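BB0689 (PDB 4D53) is an outer surface lipoprotein of the Lyme disease spirochaete, a member of the bacterial CAP superfamily whose precise role is unclear. Local coordinates at residues A104-Y116 with N123-K135. Sequence-based numbering, arbitrary orientation.
Sequences ALINTDTDKIGGY and NIDIFVVLFGKRK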
ATOM      1  N   ALA A 104      -7.799  -2.954   7.616  1.00 20.75           N
ATOM      2  CA  ALA A 104      -6.861  -3.508   6.642  1.00 20.86           C
ATOM      3  C   ALA A 104      -5.587  -3.979   7.234  1.00 20.22           C
ATOM      4  O   ALA A 104      -5.106  -5.106   6.905  1.00 20.58           O
ATOM      5  CB  ALA A 104      -6.640  -2.468   5.510  1.00 22.26           C
ATOM      6  N   LEU A 105      -4.953  -3.182   8.101  1.00 19.60           N
ATOM      7  CA  LEU A 105      -3.687  -3.586   8.682  1.00 18.90           C
ATOM      8  C   LEU A 105      -3.762  -4.869   9.491  1.00 23.01           C
ATOM      9  O   LEU A 105      -2.797  -5.631   9.534  1.00 20.59           O
ATOM     10  CB  LEU A 105      -3.143  -2.524   9.608  1.00 21.86           C
ATOM     11  CG  LEU A 105      -2.629  -1.226   9.037  1.00 22.80           C
ATOM     12  CD1 LEU A 105      -2.251  -0.237  10.174  1.00 24.11           C
ATOM     13  CD2 LEU A 105      -1.380  -1.531   8.201  1.00 25.26           C
ATOM     14  N   ILE A 106      -4.875  -5.105  10.139  1.00 21.34           N
ATOM     15  CA  ILE A 106      -4.989  -6.302  10.982  1.00 23.82           C
ATOM     16  C   ILE A 106      -5.921  -7.394  10.356  1.00 21.33           C
ATOM     17  O   ILE A 106      -6.426  -8.243  11.094  1.00 22.17           O
ATOM     18  CB  ILE A 106      -5.439  -5.927  12.447  1.00 24.27           C
ATOM     19  CG1 ILE A 106      -6.849  -5.380  12.473  1.00 28.66           C
ATOM     20  CG2 ILE A 106      -4.418  -5.016  13.058  1.00 26.28           C
ATOM     21  CD1 ILE A 106      -7.443  -5.291  13.901  1.00 32.57           C
ATOM     22  N   ASN A 107      -6.158  -7.332   9.055  1.00 21.90           N
ATOM     23  CA  ASN A 107      -7.027  -8.286   8.369  1.00 22.85           C
ATOM     24  C   ASN A 107      -6.463  -9.739   8.408  1.00 23.28           C
ATOM     25  O   ASN A 107      -5.257  -9.955   8.428  1.00 22.52           O
ATOM     26  CB  ASN A 107      -7.390  -7.834   6.992  1.00 24.73           C
ATOM     27  CG  ASN A 107      -6.377  -8.209   5.956  1.00 27.40           C
ATOM     28  OD1 ASN A 107      -5.376  -7.505   5.654  1.00 25.87           O
ATOM     29  ND2 ASN A 107      -6.555  -9.427   5.479  1.00 24.02           N
ATOM     30  N   THR A 108      -7.386 -10.698   8.405  1.00 26.51           N
ATOM     31  CA  THR A 108      -7.029 -12.139   8.316  1.00 27.67           C
ATOM     32  C   THR A 108      -7.446 -12.736   7.021  1.00 27.38           C
ATOM     33  O   THR A 108      -7.353 -13.947   6.869  1.00 29.72           O
ATOM     34  CB  THR A 108      -7.759 -12.983   9.414  1.00 26.27           C
ATOM     35  OG1 THR A 108      -9.174 -12.820   9.311  1.00 29.28           O
ATOM     36  CG2 THR A 108      -7.289 -12.616  10.679  1.00 29.60           C
ATOM     37  N   ASP A 109      -7.905 -11.928   6.069  1.00 26.04           N
ATOM     38  CA  ASP A 109      -8.440 -12.384   4.830  1.00 28.73           C
ATOM     39  C   ASP A 109      -7.368 -12.568   3.749  1.00 30.38           C
ATOM     40  O   ASP A 109      -7.710 -13.049   2.693  1.00 37.37           O
ATOM     41  CB  ASP A 109      -9.395 -11.402   4.169  1.00 36.33           C
ATOM     42  CG  ASP A 109     -10.645 -11.151   4.896  1.00 44.82           C
ATOM     43  OD1 ASP A 109     -10.957 -11.897   5.886  1.00 48.97           O
ATOM     44  OD2 ASP A 109     -11.273 -10.136   4.416  1.00 39.56           O
ATOM     45  N   THR A 110      -6.182 -11.978   3.911  1.00 26.27           N
ATOM     46  CA  THR A 110      -5.229 -11.834   2.778  1.00 24.88           C
ATOM     47  C   THR A 110      -3.964 -12.543   3.224  1.00 23.45           C
ATOM     48  O   THR A 110      -3.722 -12.627   4.417  1.00 25.36           O
ATOM     49  CB  THR A 110      -4.936 -10.338   2.413  1.00 23.59           C
ATOM     50  OG1 THR A 110      -4.422  -9.693   3.588  1.00 23.32           O
ATOM     51  CG2 THR A 110      -6.149  -9.646   1.871  1.00 27.34           C
ATOM     52  N   ASP A 111      -3.143 -13.069   2.291  1.00 23.25           N
ATOM     53  CA  ASP A 111      -1.867 -13.609   2.634  1.00 24.77           C
ATOM     54  C   ASP A 111      -0.686 -12.944   1.998  1.00 25.32           C
ATOM     55  O   ASP A 111       0.456 -13.288   2.296  1.00 22.37           O
ATOM     56  CB  ASP A 111      -1.785 -15.158   2.429  1.00 31.76           C
ATOM     57  CG  ASP A 111      -2.064 -15.599   1.020  1.00 33.74           C
ATOM     58  OD1 ASP A 111      -2.412 -14.793   0.159  1.00 27.30           O
ATOM     59  OD2 ASP A 111      -1.948 -16.816   0.784  1.00 36.70           O
ATOM     60  N   LYS A 112      -0.942 -11.982   1.120  1.00 23.12           N
ATOM     61  CA  LYS A 112       0.115 -11.271   0.397  1.00 21.21           C
ATOM     62  C   LYS A 112      -0.022  -9.744   0.657  1.00 21.38           C
ATOM     63  O   LYS A 112      -1.110  -9.254   0.772  1.00 22.29           O
ATOM     64  CB  LYS A 112      -0.050 -11.488  -1.111  1.00 25.22           C
ATOM     65  CG  LYS A 112      -0.006 -12.969  -1.535  1.00 23.98           C
ATOM     66  CD  LYS A 112       1.273 -13.671  -1.184  1.00 26.09           C
ATOM     67  CE  LYS A 112       1.201 -15.181  -1.505  1.00 33.32           C
ATOM     68  NZ  LYS A 112       2.577 -15.664  -1.320  1.00 34.87           N
ATOM     69  N   ILE A 113       1.108  -9.057   0.637  1.00 20.47           N
ATOM     70  CA  ILE A 113       1.191  -7.605   0.748  1.00 22.77           C
ATOM     71  C   ILE A 113       2.175  -7.077  -0.308  1.00 25.47           C
ATOM     72  O   ILE A 113       3.203  -7.724  -0.655  1.00 23.42           O
ATOM     73  CB  ILE A 113       1.656  -7.178   2.159  1.00 21.18           C
ATOM     74  CG1 ILE A 113       1.480  -5.695   2.427  1.00 21.11           C
ATOM     75  CG2 ILE A 113       3.070  -7.608   2.481  1.00 20.97           C
ATOM     76  CD1 ILE A 113       1.813  -5.284   3.845  1.00 23.40           C
ATOM     77  N   GLY A 114       1.913  -5.858  -0.761  1.00 20.27           N
ATOM     78  CA  GLY A 114       2.875  -5.178  -1.569  1.00 19.01           C
ATOM     79  C   GLY A 114       2.587  -3.678  -1.581  1.00 19.47           C
ATOM     80  O   GLY A 114       1.439  -3.268  -1.691  1.00 18.81           O
ATOM     81  N   GLY A 115       3.623  -2.887  -1.443  1.00 17.66           N
ATOM     82  CA  GLY A 115       3.430  -1.429  -1.432  1.00 19.39           C
ATOM     83  C   GLY A 115       4.520  -0.651  -2.030  1.00 21.69           C
ATOM     84  O   GLY A 115       5.586  -1.206  -2.489  1.00 18.83           O
ATOM     85  N   TYR A 116       4.343   0.643  -2.004  1.00 16.74           N
ATOM     86  CA  TYR A 116       5.311   1.574  -2.622  1.00 19.56           C
ATOM     87  C   TYR A 116       5.166   2.930  -1.949  1.00 19.50           C
ATOM     88  O   TYR A 116       4.027   3.343  -1.586  1.00 18.64           O
ATOM     89  CB  TYR A 116       5.096   1.656  -4.156  1.00 19.65           C
ATOM     90  CG  TYR A 116       6.126   2.574  -4.849  1.00 21.76           C
ATOM     91  CD1 TYR A 116       7.475   2.148  -5.048  1.00 29.07           C
ATOM     92  CD2 TYR A 116       5.814   3.878  -5.194  1.00 20.15           C
ATOM     93  CE1 TYR A 116       8.436   2.993  -5.632  1.00 29.96           C
ATOM     94  CE2 TYR A 116       6.769   4.708  -5.796  1.00 24.81           C
ATOM     95  CZ  TYR A 116       8.075   4.259  -5.986  1.00 28.98           C
ATOM     96  OH  TYR A 116       8.965   5.159  -6.557  1.00 32.28           O
ATOM     97  N   ASN A 123       8.380  17.389  -3.227  1.00 35.66           N
ATOM     98  CA  ASN A 123       7.669  17.236  -1.965  1.00 33.96           C
ATOM     99  C   ASN A 123       6.387  16.430  -2.044  1.00 28.43           C
ATOM    100  O   ASN A 123       5.576  16.589  -1.205  1.00 33.72           O
ATOM    101  CB  ASN A 123       7.286  18.585  -1.371  1.00 46.29           C
ATOM    102  CG  ASN A 123       8.473  19.357  -0.894  1.00 62.70           C
ATOM    103  OD1 ASN A 123       9.605  19.136  -1.335  1.00 70.43           O
ATOM    104  ND2 ASN A 123       8.224  20.274   0.025  1.00 73.20           N
ATOM    105  N   ILE A 124       6.208  15.605  -3.051  1.00 23.45           N
ATOM    106  CA  ILE A 124       5.193  14.592  -3.010  1.00 20.76           C
ATOM    107  C   ILE A 124       5.667  13.440  -2.142  1.00 20.90           C
ATOM    108  O   ILE A 124       6.883  13.075  -2.134  1.00 18.13           O
ATOM    109  CB  ILE A 124       4.837  14.162  -4.405  1.00 22.94           C
ATOM    110  CG1 ILE A 124       4.225  15.349  -5.123  1.00 27.83           C
ATOM    111  CG2 ILE A 124       3.909  12.983  -4.396  1.00 24.27           C
ATOM    112  CD1 ILE A 124       4.140  15.137  -6.620  1.00 28.28           C
ATOM    113  N   ASP A 125       4.759  12.948  -1.276  1.00 18.14           N
ATOM    114  CA  ASP A 125       5.067  11.822  -0.365  1.00 17.54           C
ATOM    115  C   ASP A 125       3.838  10.966  -0.195  1.00 19.07           C
ATOM    116  O   ASP A 125       2.943  11.316   0.661  1.00 20.43           O
ATOM    117  CB  ASP A 125       5.523  12.348   0.968  1.00 21.50           C
ATOM    118  CG  ASP A 125       5.996  11.246   1.943  1.00 22.82           C
ATOM    119  OD1 ASP A 125       5.842  10.001   1.716  1.00 25.15           O
ATOM    120  OD2 ASP A 125       6.550  11.603   3.026  1.00 26.95           O
ATOM    121  N   ILE A 126       3.781   9.849  -0.912  1.00 18.37           N
ATOM    122  CA  ILE A 126       2.563   9.044  -0.976  1.00 17.48           C
ATOM    123  C   ILE A 126       2.891   7.599  -0.687  1.00 18.97           C
ATOM    124  O   ILE A 126       3.804   7.026  -1.337  1.00 19.03           O
ATOM    125  CB  ILE A 126       1.889   9.140  -2.335  1.00 16.47           C
ATOM    126  CG1 ILE A 126       1.387  10.606  -2.579  1.00 18.04           C
ATOM    127  CG2 ILE A 126       0.710   8.191  -2.451  1.00 18.96           C
ATOM    128  CD1 ILE A 126       0.801  10.827  -3.961  1.00 20.94           C
ATOM    129  N   PHE A 127       2.332   6.922   0.225  1.00 17.74           N
ATOM    130  CA  PHE A 127       2.162   5.460   0.419  1.00 17.36           C
ATOM    131  C   PHE A 127       0.932   4.900  -0.230  1.00 18.25           C
ATOM    132  O   PHE A 127      -0.227   5.435  -0.087  1.00 17.64           O
ATOM    133  CB  PHE A 127       2.139   5.137   1.914  1.00 20.00           C
ATOM    134  CG  PHE A 127       3.427   5.449   2.621  1.00 20.00           C
ATOM    135  CD1 PHE A 127       4.481   4.553   2.600  1.00 20.00           C
ATOM    136  CD2 PHE A 127       3.583   6.642   3.307  1.00 20.00           C
ATOM    137  CE1 PHE A 127       5.667   4.840   3.248  1.00 20.00           C
ATOM    138  CE2 PHE A 127       4.765   6.932   3.960  1.00 20.00           C
ATOM    139  CZ  PHE A 127       5.810   6.031   3.930  1.00 20.00           C
ATOM    140  N   VAL A 128       1.257   3.820  -0.990  1.00 18.29           N
ATOM    141  CA  VAL A 128       0.189   2.907  -1.411  1.00 17.62           C
ATOM    142  C   VAL A 128       0.507   1.506  -0.913  1.00 20.40           C
ATOM    143  O   VAL A 128       1.565   0.947  -1.315  1.00 19.35           O
ATOM    144  CB  VAL A 128      -0.038   2.880  -2.945  1.00 16.53           C
ATOM    145  CG1 VAL A 128      -1.101   1.847  -3.366  1.00 18.55           C
ATOM    146  CG2 VAL A 128      -0.345   4.283  -3.527  1.00 19.33           C
ATOM    147  N   VAL A 129      -0.401   0.897  -0.123  1.00 16.49           N
ATOM    148  CA  VAL A 129      -0.161  -0.485   0.386  1.00 19.60           C
ATOM    149  C   VAL A 129      -1.343  -1.343   0.058  1.00 18.48           C
ATOM    150  O   VAL A 129      -2.463  -0.996   0.353  1.00 20.32           O
ATOM    151  CB  VAL A 129       0.275  -0.539   1.857  1.00 19.46           C
ATOM    152  CG1 VAL A 129       0.507  -1.993   2.323  1.00 23.98           C
ATOM    153  CG2 VAL A 129       1.445   0.392   2.140  1.00 23.00           C
ATOM    154  N   LEU A 130      -1.101  -2.458  -0.636  1.00 17.88           N
ATOM    155  CA  LEU A 130      -2.098  -3.384  -1.069  1.00 18.83           C
ATOM    156  C   LEU A 130      -1.942  -4.736  -0.332  1.00 19.89           C
ATOM    157  O   LEU A 130      -0.833  -5.156  -0.046  1.00 19.17           O
ATOM    158  CB  LEU A 130      -1.936  -3.681  -2.570  1.00 22.27           C
ATOM    159  CG  LEU A 130      -1.993  -2.442  -3.516  1.00 24.42           C
ATOM    160  CD1 LEU A 130      -1.741  -2.738  -5.033  1.00 24.69           C
ATOM    161  CD2 LEU A 130      -3.347  -1.792  -3.382  1.00 26.61           C
ATOM    162  N   PHE A 131      -3.087  -5.350  -0.115  1.00 20.05           N
ATOM    163  CA  PHE A 131      -3.210  -6.648   0.505  1.00 21.37           C
ATOM    164  C   PHE A 131      -4.048  -7.511  -0.415  1.00 23.03           C
ATOM    165  O   PHE A 131      -5.038  -7.043  -1.061  1.00 24.74           O
ATOM    166  CB  PHE A 131      -3.917  -6.580   1.882  1.00 20.52           C
ATOM    167  CG  PHE A 131      -3.270  -5.665   2.880  1.00 19.98           C
ATOM    168  CD1 PHE A 131      -3.468  -4.307   2.803  1.00 22.09           C
ATOM    169  CD2 PHE A 131      -2.489  -6.147   3.884  1.00 21.85           C
ATOM    170  CE1 PHE A 131      -2.831  -3.456   3.677  1.00 21.25           C
ATOM    171  CE2 PHE A 131      -1.892  -5.329   4.804  1.00 25.53           C
ATOM    172  CZ  PHE A 131      -2.026  -3.950   4.689  1.00 22.60           C
ATOM    173  N   GLY A 132      -3.680  -8.812  -0.507  1.00 27.41           N
ATOM    174  CA  GLY A 132      -4.419  -9.673  -1.409  1.00 24.91           C
ATOM    175  C   GLY A 132      -4.366 -11.179  -1.080  1.00 25.48           C
ATOM    176  O   GLY A 132      -3.492 -11.632  -0.381  1.00 22.22           O
ATOM    177  N   LYS A 133      -5.324 -11.896  -1.631  1.00 28.55           N
ATOM    178  CA  LYS A 133      -5.364 -13.396  -1.527  1.00 33.13           C
ATOM    179  C   LYS A 133      -5.628 -13.884  -2.930  1.00 30.31           C
ATOM    180  O   LYS A 133      -6.560 -13.382  -3.543  1.00 30.72           O
ATOM    181  CB  LYS A 133      -6.521 -13.753  -0.603  1.00 34.93           C
ATOM    182  CG  LYS A 133      -6.850 -15.217  -0.357  1.00 40.02           C
ATOM    183  CD  LYS A 133      -5.660 -16.004   0.091  1.00 41.33           C
ATOM    184  CE  LYS A 133      -6.016 -17.495   0.102  1.00 50.09           C
ATOM    185  NZ  LYS A 133      -4.777 -18.293  -0.022  1.00 54.50           N
ATOM    186  N   ARG A 134      -4.816 -14.801  -3.449  1.00 32.65           N
ATOM    187  CA  ARG A 134      -5.112 -15.510  -4.712  1.00 40.08           C
ATOM    188  C   ARG A 134      -6.047 -16.698  -4.588  1.00 48.18           C
ATOM    189  O   ARG A 134      -6.004 -17.383  -3.578  1.00 45.73           O
ATOM    190  CB  ARG A 134      -3.847 -16.064  -5.339  1.00 40.25           C
ATOM    191  CG  ARG A 134      -3.057 -15.028  -6.091  1.00 41.36           C
ATOM    192  CD  ARG A 134      -1.823 -15.603  -6.757  1.00 43.96           C
ATOM    193  NE  ARG A 134      -1.055 -14.559  -7.445  1.00 40.15           N
ATOM    194  CZ  ARG A 134      -0.123 -13.831  -6.877  1.00 41.39           C
ATOM    195  NH1 ARG A 134       0.214 -14.051  -5.623  1.00 44.76           N
ATOM    196  NH2 ARG A 134       0.514 -12.891  -7.567  1.00 48.35           N
ATOM    197  N   LYS A 135      -6.870 -16.924  -5.627  1.00 54.85           N
ATOM    198  CA  LYS A 135      -7.499 -18.225  -5.933  1.00 65.40           C
ATOM    199  C   LYS A 135      -6.470 -19.333  -5.941  1.00 60.42           C
ATOM    200  O   LYS A 135      -6.738 -20.364  -5.354  1.00 63.35           O
ATOM    201  CB  LYS A 135      -8.169 -18.216  -7.316  1.00 67.10           C
ATOM    202  CG  LYS A 135      -9.461 -17.406  -7.375  1.00 74.26           C
ATOM    203  CD  LYS A 135      -9.874 -16.999  -8.794  1.00 75.95           C
ATOM    204  CE  LYS A 135     -10.723 -15.731  -8.737  1.00 78.49           C
ATOM    205  NZ  LYS A 135     -11.369 -15.401 -10.030  1.00 80.22           N
TER
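K112 and G132 open an antiparallel ladder that runs through G114 with L130 to Y116 with V128, each of these hydrogen-bonded pairs exchanging two backbone bonds. Between them, I113 faces F131 and G115 faces V129 as non-hydrogen-bonded pairs, the latter bringing its CA atoms within 4.1 Å. The hairpin illustrates how a ladder can begin with an irregularity: D111 and K112 share a single partner, G132, the pattern of a classic beta bulge, and G132 O accepts from D111 N (3.1 Å) and, more squarely, from K112 N (3.0 Å). Beside the bulge, the carboxylate of D111 meets the bent chain of K133, which lays CD 3.5 Å from D111 OD1 and closes a long, weak salt bridge between NZ and OD2.

The F131 ring carries most of the side-chain contact. With CG beside the backbone N (chi1 -57°), it reaches between I113 and the helix end: I113 CG1 sits over one face, displaced from the ring centre, while A104 O, in the last turn of helix 99-105, lies over the opposite face. I113 runs alongside the ring, its CD1 3.8 Å from F131 CE2, and its CG1 also packs 3.8 Å from V129 CG1. T110 closes in at the ring's root, OG1 3.6 Å from F131 CB.

The two strands form the middle of the sheet, flanked by strands 33-34 and 75-84. I113, V129 and F131 face helices 91-96 and 99-105, whereas Y116, V128 and L130 pack on helix 36-52, giving the alpha-beta-alpha sandwich of the CAP fold.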